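PDB 5UOF: alpha,alpha-trehalose-phosphate synthase (UDP-forming) from Burkholderia multivorans, which belongs to glycosyltransferase family 20, a group of enzymes with the GT-B fold, in which two Rossmann-like domains face each other. Local coordinates for residues G391-A399 and L405-Y414; M37-G45 and D67-V75. All blocks are in the same frame, centred on the assembly; numbering follows the deposited sequence.

Contact 1 (G391-A399 and L405-Y414)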
# COMPACT_ATOMS: atom_id res chain seq x y z
N GLY A 391 -14.88 -20.29 -22.78
CA GLY A 391 -14.10 -19.06 -22.82
C GLY A 391 -12.90 -19.10 -21.88
O GLY A 391 -12.76 -19.99 -21.04
N VAL A 392 -12.03 -18.10 -22.05
CA VAL A 392 -10.79 -17.98 -21.28
C VAL A 392 -10.94 -16.82 -20.31
O VAL A 392 -11.37 -15.73 -20.70
CB VAL A 392 -9.58 -17.73 -22.19
CG1 VAL A 392 -8.32 -17.50 -21.35
CG2 VAL A 392 -9.41 -18.89 -23.17
N LEU A 393 -10.57 -17.05 -19.05
CA LEU A 393 -10.61 -16.00 -18.04
C LEU A 393 -9.25 -15.34 -17.94
O LEU A 393 -8.25 -16.02 -17.68
CB LEU A 393 -11.02 -16.57 -16.68
CG LEU A 393 -10.96 -15.61 -15.48
CD1 LEU A 393 -11.99 -14.51 -15.63
CD2 LEU A 393 -11.18 -16.39 -14.21
N VAL A 394 -9.21 -14.02 -18.13
CA VAL A 394 -8.03 -13.21 -17.87
C VAL A 394 -8.27 -12.52 -16.54
O VAL A 394 -9.24 -11.77 -16.40
CB VAL A 394 -7.79 -12.18 -18.99
CG1 VAL A 394 -6.62 -11.29 -18.64
CG2 VAL A 394 -7.52 -12.90 -20.32
N LEU A 395 -7.41 -12.78 -15.56
CA LEU A 395 -7.72 -12.48 -14.16
C LEU A 395 -6.56 -11.76 -13.50
O LEU A 395 -5.41 -12.19 -13.62
CB LEU A 395 -8.03 -13.77 -13.38
CG LEU A 395 -8.39 -13.63 -11.90
CD1 LEU A 395 -9.62 -12.78 -11.73
CD2 LEU A 395 -8.61 -15.00 -11.26
N SER A 396 -6.86 -10.69 -12.76
CA SER A 396 -5.84 -9.97 -11.99
C SER A 396 -5.31 -10.82 -10.85
O SER A 396 -6.08 -11.43 -10.09
CB SER A 396 -6.44 -8.69 -11.42
OG SER A 396 -5.57 -8.13 -10.44
N GLU A 397 -3.99 -10.82 -10.68
CA GLU A 397 -3.37 -11.51 -9.56
C GLU A 397 -3.70 -10.87 -8.21
O GLU A 397 -3.37 -11.45 -7.18
CB GLU A 397 -1.85 -11.54 -9.72
CG GLU A 397 -1.21 -10.18 -9.74
CD GLU A 397 0.30 -10.30 -9.76
OE1 GLU A 397 0.91 -10.42 -8.68
OE2 GLU A 397 0.87 -10.31 -10.87
N PHE A 398 -4.29 -9.68 -8.21
CA PHE A 398 -4.68 -9.02 -6.96
C PHE A 398 -6.15 -9.22 -6.62
O PHE A 398 -6.65 -8.57 -5.69
CB PHE A 398 -4.39 -7.53 -7.04
CG PHE A 398 -2.94 -7.21 -7.33
CD1 PHE A 398 -1.97 -7.45 -6.39
CD2 PHE A 398 -2.58 -6.65 -8.55
CE1 PHE A 398 -0.63 -7.14 -6.65
CE2 PHE A 398 -1.25 -6.35 -8.82
CZ PHE A 398 -0.29 -6.59 -7.87
N ALA A 399 -6.85 -10.07 -7.37
CA ALA A 399 -8.19 -10.51 -6.98
C ALA A 399 -8.07 -11.75 -6.12
O ALA A 399 -7.27 -12.65 -6.40
CB ALA A 399 -9.04 -10.79 -8.22
N LEU A 405 -8.54 -19.84 -8.96
CA LEU A 405 -8.74 -20.02 -10.40
C LEU A 405 -7.39 -20.10 -11.11
O LEU A 405 -7.00 -19.22 -11.87
CB LEU A 405 -9.63 -18.91 -10.94
CG LEU A 405 -11.02 -18.85 -10.28
CD1 LEU A 405 -11.85 -17.71 -10.85
CD2 LEU A 405 -11.77 -20.18 -10.39
N THR A 406 -6.69 -21.20 -10.84
CA THR A 406 -5.34 -21.37 -11.36
C THR A 406 -5.32 -21.60 -12.86
O THR A 406 -4.24 -21.51 -13.46
CB THR A 406 -4.66 -22.54 -10.64
OG1 THR A 406 -5.47 -23.72 -10.77
CG2 THR A 406 -4.47 -22.21 -9.15
N GLY A 407 -6.47 -21.88 -13.48
CA GLY A 407 -6.54 -21.99 -14.93
C GLY A 407 -6.74 -20.68 -15.65
O GLY A 407 -6.72 -20.65 -16.88
N ALA A 408 -6.97 -19.59 -14.92
CA ALA A 408 -7.01 -18.28 -15.56
C ALA A 408 -5.64 -17.91 -16.10
O ALA A 408 -4.62 -18.40 -15.63
CB ALA A 408 -7.48 -17.21 -14.57
N LEU A 409 -5.64 -17.05 -17.12
CA LEU A 409 -4.44 -16.31 -17.49
C LEU A 409 -4.32 -15.20 -16.47
O LEU A 409 -5.08 -14.22 -16.51
CB LEU A 409 -4.54 -15.77 -18.91
CG LEU A 409 -4.46 -16.78 -20.06
CD1 LEU A 409 -4.54 -16.06 -21.41
CD2 LEU A 409 -3.16 -17.61 -20.00
N LEU A 410 -3.39 -15.34 -15.52
CA LEU A 410 -3.22 -14.36 -14.46
C LEU A 410 -2.33 -13.23 -14.93
O LEU A 410 -1.27 -13.47 -15.53
CB LEU A 410 -2.59 -15.02 -13.23
CG LEU A 410 -3.47 -16.12 -12.64
CD1 LEU A 410 -2.66 -17.01 -11.71
CD2 LEU A 410 -4.68 -15.50 -11.92
N VAL A 411 -2.73 -11.99 -14.64
CA VAL A 411 -1.97 -10.83 -15.09
C VAL A 411 -1.84 -9.80 -13.97
O VAL A 411 -2.62 -9.76 -13.02
CB VAL A 411 -2.59 -10.16 -16.33
CG1 VAL A 411 -2.62 -11.14 -17.49
CG2 VAL A 411 -4.00 -9.67 -16.02
N ASN A 412 -0.84 -8.96 -14.12
CA ASN A 412 -0.67 -7.80 -13.26
C ASN A 412 -1.28 -6.61 -13.99
O ASN A 412 -0.73 -6.19 -15.03
CB ASN A 412 0.82 -7.57 -12.97
CG ASN A 412 1.05 -6.45 -11.97
OD1 ASN A 412 0.31 -5.48 -11.92
ND2 ASN A 412 2.12 -6.56 -11.18
N PRO A 413 -2.38 -6.04 -13.51
CA PRO A 413 -3.05 -4.97 -14.28
C PRO A 413 -2.26 -3.68 -14.36
O PRO A 413 -2.61 -2.82 -15.18
CB PRO A 413 -4.38 -4.77 -13.53
CG PRO A 413 -4.09 -5.23 -12.13
CD PRO A 413 -3.08 -6.34 -12.25
N TYR A 414 -1.19 -3.53 -13.58
CA TYR A 414 -0.28 -2.40 -13.73
C TYR A 414 0.68 -2.59 -14.89
O TYR A 414 1.49 -1.70 -15.16
CB TYR A 414 0.50 -2.18 -12.45
CG TYR A 414 -0.41 -1.79 -11.31
CD1 TYR A 414 -0.78 -0.47 -11.13
CD2 TYR A 414 -0.94 -2.75 -10.46
CE1 TYR A 414 -1.63 -0.10 -10.10
CE2 TYR A 414 -1.79 -2.39 -9.41
CZ TYR A 414 -2.13 -1.06 -9.25
OH TYR A 414 -2.96 -0.68 -8.23
O HOH W 1 -9.21 -19.78 -18.48
O HOH W 2 3.36 -9.70 -11.08
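Leu395 shows how one residue of a parallel strand pair grips its neighbour through both backbone and side chain. Its N donates to Leu409 O (2.9 Å) and its O accepts from Val411 N (2.9 Å), so the two partners straddle Leu410. Leu395 CB rests on Ala408 CB at 3.7 Å. With CG anti to the backbone N (chi1 -180°), the branch beyond it carries CD2 alongside Leu410 CD2, 4.0 Å away, while the Leu405 side chain comes across it at about a right angle. Leu409 and Val411 point to the other face of the sheet. There Leu409 CD1 meets Val392 CG1 at 4.0 Å, Val411 CG2 packs on Val394 CG1, and Met419 and Ala422 of helix 416-428 cover Val411. Just past the end of strand 392-396, Glu397 N extends the ladder to Val411 O (2.9 Å), and the Glu397 carboxylate forms a salt bridge with Arg174 of the second subunit. The Phe398 ring turns its edge to Pro413 CD. Ala378 of helix 376-384 touches Leu395 on its own face, completing the helix-sheet-helix layering characteristic of a Rossmann-like domain, here at the 409-411 edge of its parallel sheet.

Contact 2 (M37-G45 and D67-V75). With EDO (1,2-ethanediol), chain Q.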
# COMPACT_ATOMS: atom_id res chain seq x y z
N MET A 37 -29.31 -17.92 3.49
CA MET A 37 -30.72 -18.20 3.76
C MET A 37 -30.92 -19.63 4.25
O MET A 37 -31.72 -19.87 5.16
CB MET A 37 -31.57 -17.91 2.53
CG MET A 37 -33.07 -17.98 2.80
SD MET A 37 -33.61 -16.90 4.14
CE MET A 37 -33.23 -15.28 3.47
N ASP A 38 -30.19 -20.59 3.67
CA ASP A 38 -30.33 -21.98 4.10
C ASP A 38 -30.02 -22.13 5.59
O ASP A 38 -30.68 -22.92 6.29
CB ASP A 38 -29.42 -22.89 3.28
CG ASP A 38 -30.03 -23.30 1.95
OD1 ASP A 38 -31.15 -22.84 1.65
OD2 ASP A 38 -29.39 -24.08 1.22
N ALA A 39 -29.02 -21.40 6.09
CA ALA A 39 -28.68 -21.47 7.51
C ALA A 39 -29.73 -20.77 8.36
O ALA A 39 -30.07 -21.24 9.45
CB ALA A 39 -27.30 -20.87 7.75
N LEU A 40 -30.25 -19.63 7.90
CA LEU A 40 -31.32 -18.97 8.64
C LEU A 40 -32.57 -19.85 8.70
O LEU A 40 -33.20 -19.98 9.75
CB LEU A 40 -31.66 -17.61 8.03
CG LEU A 40 -30.59 -16.52 8.20
CD1 LEU A 40 -30.92 -15.34 7.31
CD2 LEU A 40 -30.49 -16.09 9.66
N GLN A 41 -32.93 -20.46 7.56
CA GLN A 41 -34.11 -21.32 7.53
C GLN A 41 -33.93 -22.53 8.43
O GLN A 41 -34.85 -22.92 9.16
CB GLN A 41 -34.40 -21.77 6.10
CG GLN A 41 -34.95 -20.71 5.17
CD GLN A 41 -34.97 -21.17 3.72
OE1 GLN A 41 -35.58 -20.54 2.86
NE2 GLN A 41 -34.30 -22.29 3.45
N GLU A 42 -32.75 -23.14 8.39
CA GLU A 42 -32.50 -24.36 9.15
C GLU A 42 -32.55 -24.11 10.66
O GLU A 42 -33.06 -24.96 11.41
CB GLU A 42 -31.14 -24.93 8.74
CG GLU A 42 -30.64 -26.10 9.54
CD GLU A 42 -29.24 -26.50 9.12
OE1 GLU A 42 -28.79 -26.02 8.05
OE2 GLU A 42 -28.59 -27.28 9.84
N THR A 43 -32.05 -22.96 11.11
CA THR A 43 -31.97 -22.64 12.53
C THR A 43 -33.13 -21.79 13.04
O THR A 43 -33.14 -21.46 14.23
CB THR A 43 -30.65 -21.90 12.84
OG1 THR A 43 -30.66 -20.61 12.22
CG2 THR A 43 -29.46 -22.70 12.33
N GLY A 44 -34.08 -21.43 12.19
CA GLY A 44 -35.14 -20.53 12.62
C GLY A 44 -34.59 -19.21 13.12
O GLY A 44 -35.00 -18.71 14.18
N GLY A 45 -33.65 -18.65 12.37
CA GLY A 45 -32.86 -17.52 12.84
C GLY A 45 -33.47 -16.17 12.53
O GLY A 45 -34.64 -16.04 12.16
N ASP A 67 -41.09 -14.69 7.72
CA ASP A 67 -41.29 -15.33 6.43
C ASP A 67 -40.91 -16.79 6.59
O ASP A 67 -39.72 -17.12 6.66
CB ASP A 67 -40.47 -14.66 5.33
CG ASP A 67 -40.62 -15.35 3.99
OD1 ASP A 67 -41.77 -15.70 3.62
OD2 ASP A 67 -39.60 -15.54 3.29
N GLY A 68 -41.90 -17.66 6.66
CA GLY A 68 -41.63 -19.05 6.95
C GLY A 68 -41.01 -19.19 8.32
O GLY A 68 -41.60 -18.79 9.33
N ASN A 69 -39.79 -19.71 8.37
CA ASN A 69 -39.09 -19.99 9.61
C ASN A 69 -38.09 -18.91 9.99
O ASN A 69 -37.41 -19.04 11.01
CB ASN A 69 -38.38 -21.34 9.50
CG ASN A 69 -38.11 -21.98 10.85
OD1 ASN A 69 -38.84 -21.76 11.81
ND2 ASN A 69 -37.05 -22.78 10.91
N VAL A 70 -37.99 -17.85 9.21
CA VAL A 70 -36.97 -16.83 9.39
C VAL A 70 -37.63 -15.55 9.85
O VAL A 70 -38.70 -15.18 9.34
CB VAL A 70 -36.17 -16.61 8.09
CG1 VAL A 70 -35.10 -15.55 8.29
CG2 VAL A 70 -35.54 -17.91 7.64
N THR A 71 -37.01 -14.87 10.80
CA THR A 71 -37.46 -13.57 11.27
C THR A 71 -36.57 -12.49 10.69
O THR A 71 -35.34 -12.62 10.68
CB THR A 71 -37.45 -13.51 12.80
OG1 THR A 71 -38.29 -14.55 13.32
CG2 THR A 71 -37.98 -12.17 13.29
N TYR A 72 -37.19 -11.43 10.18
CA TYR A 72 -36.47 -10.26 9.68
C TYR A 72 -36.72 -9.12 10.65
O TYR A 72 -37.86 -8.69 10.84
CB TYR A 72 -36.93 -9.91 8.27
CG TYR A 72 -36.76 -11.07 7.29
CD1 TYR A 72 -35.57 -11.24 6.59
CD2 TYR A 72 -37.77 -12.00 7.10
CE1 TYR A 72 -35.41 -12.29 5.71
CE2 TYR A 72 -37.61 -13.06 6.23
CZ TYR A 72 -36.43 -13.20 5.53
OH TYR A 72 -36.26 -14.25 4.65
N ALA A 73 -35.65 -8.65 11.29
CA ALA A 73 -35.69 -7.61 12.31
C ALA A 73 -34.99 -6.38 11.75
O ALA A 73 -33.76 -6.38 11.62
CB ALA A 73 -35.03 -8.07 13.61
N THR A 74 -35.75 -5.35 11.42
CA THR A 74 -35.21 -4.24 10.64
C THR A 74 -35.53 -2.90 11.28
O THR A 74 -36.55 -2.73 11.96
CB THR A 74 -35.75 -4.26 9.20
OG1 THR A 74 -37.18 -4.18 9.22
CG2 THR A 74 -35.34 -5.54 8.49
N VAL A 75 -34.63 -1.94 11.05
CA VAL A 75 -34.83 -0.55 11.43
C VAL A 75 -34.62 0.31 10.20
O VAL A 75 -33.89 -0.06 9.27
CB VAL A 75 -33.88 -0.10 12.56
CG1 VAL A 75 -34.13 -0.90 13.83
CG2 VAL A 75 -32.44 -0.21 12.13
C1 EDO Q . -25.63 -25.24 8.51
O1 EDO Q . -24.38 -25.76 8.04
C2 EDO Q . -26.12 -24.14 7.58
O2 EDO Q . -26.90 -24.67 6.51
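Met37 reaches strand 70-75 with the end of a folded side chain. Bends at chi2 and chi3 (55° and 64°) carry its CE to the edge of the Tyr72 ring, 3.4 Å from Tyr72 OH, while SD lies against Val70 CG2. One turn on, Leu40 CB sits 3.9 Å from the same Val70 CG2. This methyl also packs on the backbone of Gln41, 3.6 Å from its N, and Gln41 CG passes obliquely over it, so a single valine branch touches two successive helical residues. Gln41 O, close to the helix end, accepts from Asn69 ND2 at 2.8 Å; the amide approaches in the carbonyl plane, and the carbonyl lies near the plane of the amide. Glu42 instead accepts a hydrogen bond from a 1,2-ethanediol molecule that probably came from the crystallisation liquor. Thr43 OG1 turns back to Ala39 O. Gly44, with positive phi, is the first residue to leave the helical backbone, in a Schellman motif in which Gly45 N returns to Leu40 O and Gly44 N bonds weakly to Gln41 O. Gly44 CA then comes within 3.2 Å of Asn69 O in a CA-H...O contact. Gly45 O takes the Thr71 N-H almost straight on, at 3.0 Å and 176°. That bond leads into the parallel pairing of strands 46-48 and 70-77, where Trp47 bonds to Thr71 and Ala73. Strand 63-67 flanks 70-77 on its other side, and Arg454 and Arg462 of helix 450-472 pack against helix 32-43.

In the fold
The two contacts illustrate how a GT-B chain builds its separate halves. Contact 2 comes first in sequence and joins helix 32-43 to the mixed sheet of the N-terminal half, near the edge formed by strand 63-67. Contact 1 follows much later, at the 409-411 edge of the parallel sheet of the C-terminal half. The centres of contact 1 and contact 2 lie about 37 Å apart, on opposite sides of the chain's centre. The nearest atoms of contact 1 and contact 2 are about 21 Å apart, so they do not touch; nor do they share a sheet. Helix 450-472, after contact 1 in sequence, returns to pack on helix 32-43, tying the chain's end to its beginning. The second subunit reaches contact 1 but not contact 2.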